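Local coordinates for protein metallo-beta-lactamase (PDB 5B15) that probably hydrolyses the beta-lactam ring of antibiotics, as a zinc-dependent subclass B3 metallo-beta-lactamase, at residues A[111-116]-A[148-153]. Numbering follows the deposited sequence.
Sequences DPQFGS and PGHTEG. With ZN (zinc ion), chain B; NA (sodium ion), chain E; DQM ((2~{S},3~{R},4~{S})-2-[(2~{S},3~{R})-1,3-bis(oxidanyl)-1-oxidanylidene-butan-2-yl]-3-methyl-4-[(3~{S},5~{S})-5-[(sulfamoylamino)methyl]pyrrolidin-3-yl]sulfanyl-3,4-dihydro-2~{H}-pyrrole-5-carboxylic acid), chain N.
Gln113 and His150 meet in the zinc site of the metallo-beta-lactamase fold, where the loop after helix 99-104 approaches the metal-binding loop between strands 140-146 and 155-163. Followed from CB, which points toward the metal loop, the Gln113 chain runs straight beyond CG (chi2 -175°), bringing the amide to the bound DQM, with Gln113 CD 3.7 Å from DQM OAI. Gln113 OE1 lies 3.5 Å from DQM CAT. Gln113 NE2 does double duty: it donates almost linearly to the hydroxyl DQM OAI (3.0 Å, N-H...O 170°), and it gives its second bond to a water molecule. Gln113 NE2 also meets the ring obliquely, 3.6 Å from His150 CE1, the amide and imidazole planes 57° apart. The water accepts this amide's N-H and donates to Asp111 OD1 and, at 2.7 Å, to His150 O, so the two loops are bridged through solvent; it sits over one face of the imidazole. Asp111 OD1 further accepts from Gln113 N (2.8 Å), forming an Asx turn that fixes the root of the glutamine, whereas Asp111 OD2 is hydrogen-bonded to His74 NE2, whose ND1 binds the same zinc ion. The imidazole is held from both ends: His150 ND1 pairs with Thr177 O, and His150 NE2 binds the zinc ion at 2.1 Å.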
ATOM      1  N   ASP A 111      12.142  12.161  -7.112  1.00 13.68           N
ATOM      2  CA  ASP A 111      10.738  12.180  -6.626  1.00 11.18           C
ATOM      3  C   ASP A 111      10.101  13.533  -6.932  1.00  9.89           C
ATOM      4  O   ASP A 111      10.622  14.542  -6.518  1.00 10.27           O
ATOM      5  CB  ASP A 111      10.737  11.881  -5.128  1.00  9.86           C
ATOM      6  CG  ASP A 111       9.322  11.604  -4.561  1.00  7.76           C
ATOM      7  OD1 ASP A 111       8.415  12.417  -4.738  1.00  8.83           O
ATOM      8  OD2 ASP A 111       9.199  10.585  -3.924  1.00  8.39           O
ATOM      9  N   PRO A 112       8.911  13.575  -7.588  1.00  9.59           N
ATOM     10  CA  PRO A 112       8.243  14.839  -7.846  1.00 10.14           C
ATOM     11  C   PRO A 112       8.050  15.720  -6.637  1.00  9.22           C
ATOM     12  O   PRO A 112       7.968  16.917  -6.790  1.00 11.06           O
ATOM     13  CB  PRO A 112       6.895  14.408  -8.429  1.00  9.84           C
ATOM     14  CG  PRO A 112       7.186  13.103  -9.067  1.00 10.35           C
ATOM     15  CD  PRO A 112       8.209  12.451  -8.191  1.00 10.05           C
ATOM     16  N   GLN A 113       7.876  15.113  -5.447  1.00  8.78           N
ATOM     17  CA  GLN A 113       7.699  15.848  -4.224  1.00  9.75           C
ATOM     18  C   GLN A 113       9.021  16.231  -3.537  1.00 10.17           C
ATOM     19  O   GLN A 113       8.971  16.825  -2.474  1.00 12.05           O
ATOM     20  CB  GLN A 113       6.759  15.117  -3.270  1.00  8.78           C
ATOM     21  CG  GLN A 113       5.351  14.931  -3.798  1.00  8.29           C
ATOM     22  CD  GLN A 113       4.462  14.321  -2.754  1.00  8.21           C
ATOM     23  OE1 GLN A 113       3.983  15.031  -1.855  1.00  9.98           O
ATOM     24  NE2 GLN A 113       4.246  13.011  -2.818  1.00  7.46           N
ATOM     25  N   PHE A 114      10.168  15.948  -4.176  1.00 10.47           N
ATOM     26  CA  PHE A 114      11.508  16.259  -3.568  1.00 12.35           C
ATOM     27  C   PHE A 114      11.587  17.745  -3.368  1.00 13.86           C
ATOM     28  O   PHE A 114      11.316  18.536  -4.283  1.00 16.20           O
ATOM     29  CB  PHE A 114      12.659  15.794  -4.462  1.00 13.63           C
ATOM     30  CG  PHE A 114      14.045  16.038  -3.882  1.00 14.14           C
ATOM     31  CD1 PHE A 114      14.592  15.157  -2.948  1.00 16.96           C
ATOM     32  CD2 PHE A 114      14.820  17.096  -4.327  1.00 17.68           C
ATOM     33  CE1 PHE A 114      15.855  15.382  -2.419  1.00 17.99           C
ATOM     34  CE2 PHE A 114      16.091  17.312  -3.823  1.00 17.59           C
ATOM     35  CZ  PHE A 114      16.620  16.437  -2.891  1.00 18.37           C
ATOM     36  N   GLY A 115      11.979  18.121  -2.158  1.00 13.16           N
ATOM     37  CA  GLY A 115      11.924  19.507  -1.723  1.00 14.31           C
ATOM     38  C   GLY A 115      10.800  19.763  -0.728  1.00 15.21           C
ATOM     39  O   GLY A 115      10.894  20.700   0.071  1.00 19.85           O
ATOM     40  N   SER A 116       9.855  18.837  -0.600  1.00 15.16           N
ATOM     41  CA  SER A 116       8.655  19.010   0.208  1.00 13.36           C
ATOM     42  C   SER A 116       8.310  17.804   1.100  1.00 14.64           C
ATOM     43  O   SER A 116       7.458  17.860   1.965  1.00 15.85           O
ATOM     44  CB  SER A 116       7.468  19.390  -0.678  1.00 16.79           C
ATOM     45  OG  SER A 116       6.923  18.255  -1.339  1.00 19.62           O
ATOM     46  N   PRO A 148       4.966   2.232 -10.817  1.00  4.82           N
ATOM     47  CA  PRO A 148       5.725   3.464 -10.625  1.00  5.21           C
ATOM     48  C   PRO A 148       4.976   4.713 -11.059  1.00  4.92           C
ATOM     49  O   PRO A 148       3.949   4.653 -11.731  1.00  6.04           O
ATOM     50  CB  PRO A 148       6.934   3.279 -11.554  1.00  5.18           C
ATOM     51  CG  PRO A 148       6.409   2.427 -12.638  1.00  5.05           C
ATOM     52  CD  PRO A 148       5.484   1.448 -11.953  1.00  5.18           C
ATOM     53  N   GLY A 149       5.478   5.852 -10.605  1.00  4.73           N
ATOM     54  CA  GLY A 149       4.986   7.136 -11.052  1.00  5.07           C
ATOM     55  C   GLY A 149       4.923   8.134  -9.920  1.00  5.63           C
ATOM     56  O   GLY A 149       5.560   9.169  -9.951  1.00  7.03           O
ATOM     57  N   HIS A 150       4.225   7.748  -8.857  1.00  5.54           N
ATOM     58  CA  HIS A 150       4.244   8.493  -7.616  1.00  4.98           C
ATOM     59  C   HIS A 150       5.627   8.331  -6.919  1.00  5.25           C
ATOM     60  O   HIS A 150       6.143   9.284  -6.328  1.00  6.22           O
ATOM     61  CB  HIS A 150       3.047   8.040  -6.760  1.00  5.26           C
ATOM     62  CG  HIS A 150       2.913   8.733  -5.434  1.00  4.80           C
ATOM     63  ND1 HIS A 150       2.282   9.943  -5.259  1.00  5.39           N
ATOM     64  CD2 HIS A 150       3.298   8.342  -4.198  1.00  5.14           C
ATOM     65  CE1 HIS A 150       2.245  10.240  -3.963  1.00  5.24           C
ATOM     66  NE2 HIS A 150       2.903   9.310  -3.311  1.00  4.79           N
ATOM     67  N   THR A 151       6.229   7.142  -7.053  1.00  4.82           N
ATOM     68  CA  THR A 151       7.651   6.913  -6.751  1.00  5.07           C
ATOM     69  C   THR A 151       8.133   5.926  -7.813  1.00  5.58           C
ATOM     70  O   THR A 151       7.346   5.176  -8.425  1.00  5.90           O
ATOM     71  CB  THR A 151       7.873   6.282  -5.373  1.00  5.71           C
ATOM     72  OG1 THR A 151       7.318   4.961  -5.325  1.00  5.09           O
ATOM     73  CG2 THR A 151       7.377   7.169  -4.234  1.00  5.52           C
ATOM     74  N   GLU A 152       9.445   5.804  -7.993  1.00  5.99           N
ATOM     75  CA  GLU A 152       9.934   4.910  -9.041  1.00  6.14           C
ATOM     76  C   GLU A 152       9.799   3.432  -8.678  1.00  5.89           C
ATOM     77  O   GLU A 152       9.564   2.571  -9.537  1.00  6.08           O
ATOM     78  CB  GLU A 152      11.414   5.224  -9.316  1.00  9.12           C
ATOM     79  CG  GLU A 152      11.961   4.545 -10.544  1.00 14.56           C
ATOM     80  CD  GLU A 152      13.384   4.975 -10.837  1.00 18.82           C
ATOM     81  OE1 GLU A 152      13.924   5.817 -10.075  1.00 21.19           O
ATOM     82  OE2 GLU A 152      13.971   4.398 -11.801  1.00 24.84           O
ATOM     83  N   GLY A 153       9.819   3.127  -7.376  1.00  5.00           N
ATOM     84  CA  GLY A 153       9.770   1.748  -6.922  1.00  5.09           C
ATOM     85  C   GLY A 153       8.410   1.321  -6.377  1.00  4.78           C
ATOM     86  O   GLY A 153       8.318   0.303  -5.705  1.00  5.69           O
TER
HETATM   87 ZN    ZN B 301       3.389   8.959  -1.275  1.00  5.67          ZN
HETATM   88 NA    NA E 304       7.756  -0.892  -3.153  1.00 12.02          NA
HETATM   89  OAX DQM N 313       1.721  14.947   2.079  1.00 18.17           O
HETATM   90  CAJ DQM N 313       0.793  14.202   1.822  1.00 15.28           C
HETATM   91  OAD DQM N 313      -0.392  14.476   2.283  1.00 15.51           O
HETATM   92  CAX DQM N 313       1.023  12.849   1.173  1.00 13.98           C
HETATM   93  CAT DQM N 313       2.365  12.876   0.411  1.00 13.72           C
HETATM   94  CAA DQM N 313       3.518  12.541   1.370  1.00 15.59           C
HETATM   95  OAI DQM N 313       2.411  11.984  -0.719  1.00 12.72           O
HETATM   96  CAY DQM N 313      -0.258  12.449   0.421  1.00 13.47           C
HETATM   97  CAU DQM N 313      -0.816  13.289  -0.753  1.00 14.26           C
HETATM   98  CAB DQM N 313       0.106  14.388  -1.269  1.00 14.26           C
HETATM   99  NAN DQM N 313      -0.104  11.078  -0.104  1.00 11.31           N
HETATM  100  CAS DQM N 313      -0.601  10.995  -1.259  1.00 11.68           C
HETATM  101  CAR DQM N 313      -0.662   9.709  -1.941  1.00 10.23           C
HETATM  102  OAE DQM N 313      -0.035   8.694  -1.418  1.00  8.24           O
HETATM  103  OAH DQM N 313      -1.315   9.611  -3.004  1.00  9.67           O
HETATM  104  CAZ DQM N 313      -1.153  12.262  -1.863  1.00 12.94           C
HETATM  105  SAQ DQM N 313      -2.885  12.186  -2.353  1.00 15.88           S
HETATM  106  CAW DQM N 313      -3.718  11.374  -1.015  1.00 19.45           C
HETATM  107  CAM DQM N 313      -5.086  10.938  -1.521  1.00 20.45           C
HETATM  108  NAO DQM N 313      -6.063  11.568  -0.638  1.00 25.05           N
HETATM  109  CAV DQM N 313      -5.399  11.815   0.662  1.00 22.91           C
HETATM  110  CAK DQM N 313      -3.962  12.190   0.260  1.00 20.08           C
HETATM  111  CAL DQM N 313      -6.194  12.868   1.438  1.00 28.47           C
HETATM  112  NAP DQM N 313      -7.322  13.469   0.667  1.00 35.46           N
HETATM  113  SBA DQM N 313      -8.797  12.738   0.665  1.00 31.31           S
HETATM  114  OAF DQM N 313      -9.844  13.636   0.197  1.00 28.97           O
HETATM  115  OAG DQM N 313      -8.727  11.528  -0.136  1.00 36.80           O
HETATM  116  NAC DQM N 313      -9.241  12.454   2.194  1.00 32.10           N
HETATM  117  O   HOH W   1       5.767  11.679  -5.073  1.00  7.25           O
HETATM  118  O   HOH W   2       2.338   9.486   0.123  1.00  7.24           O
HETATM  119  O   HOH W   3       8.666   1.152  -1.433  1.00  6.35           O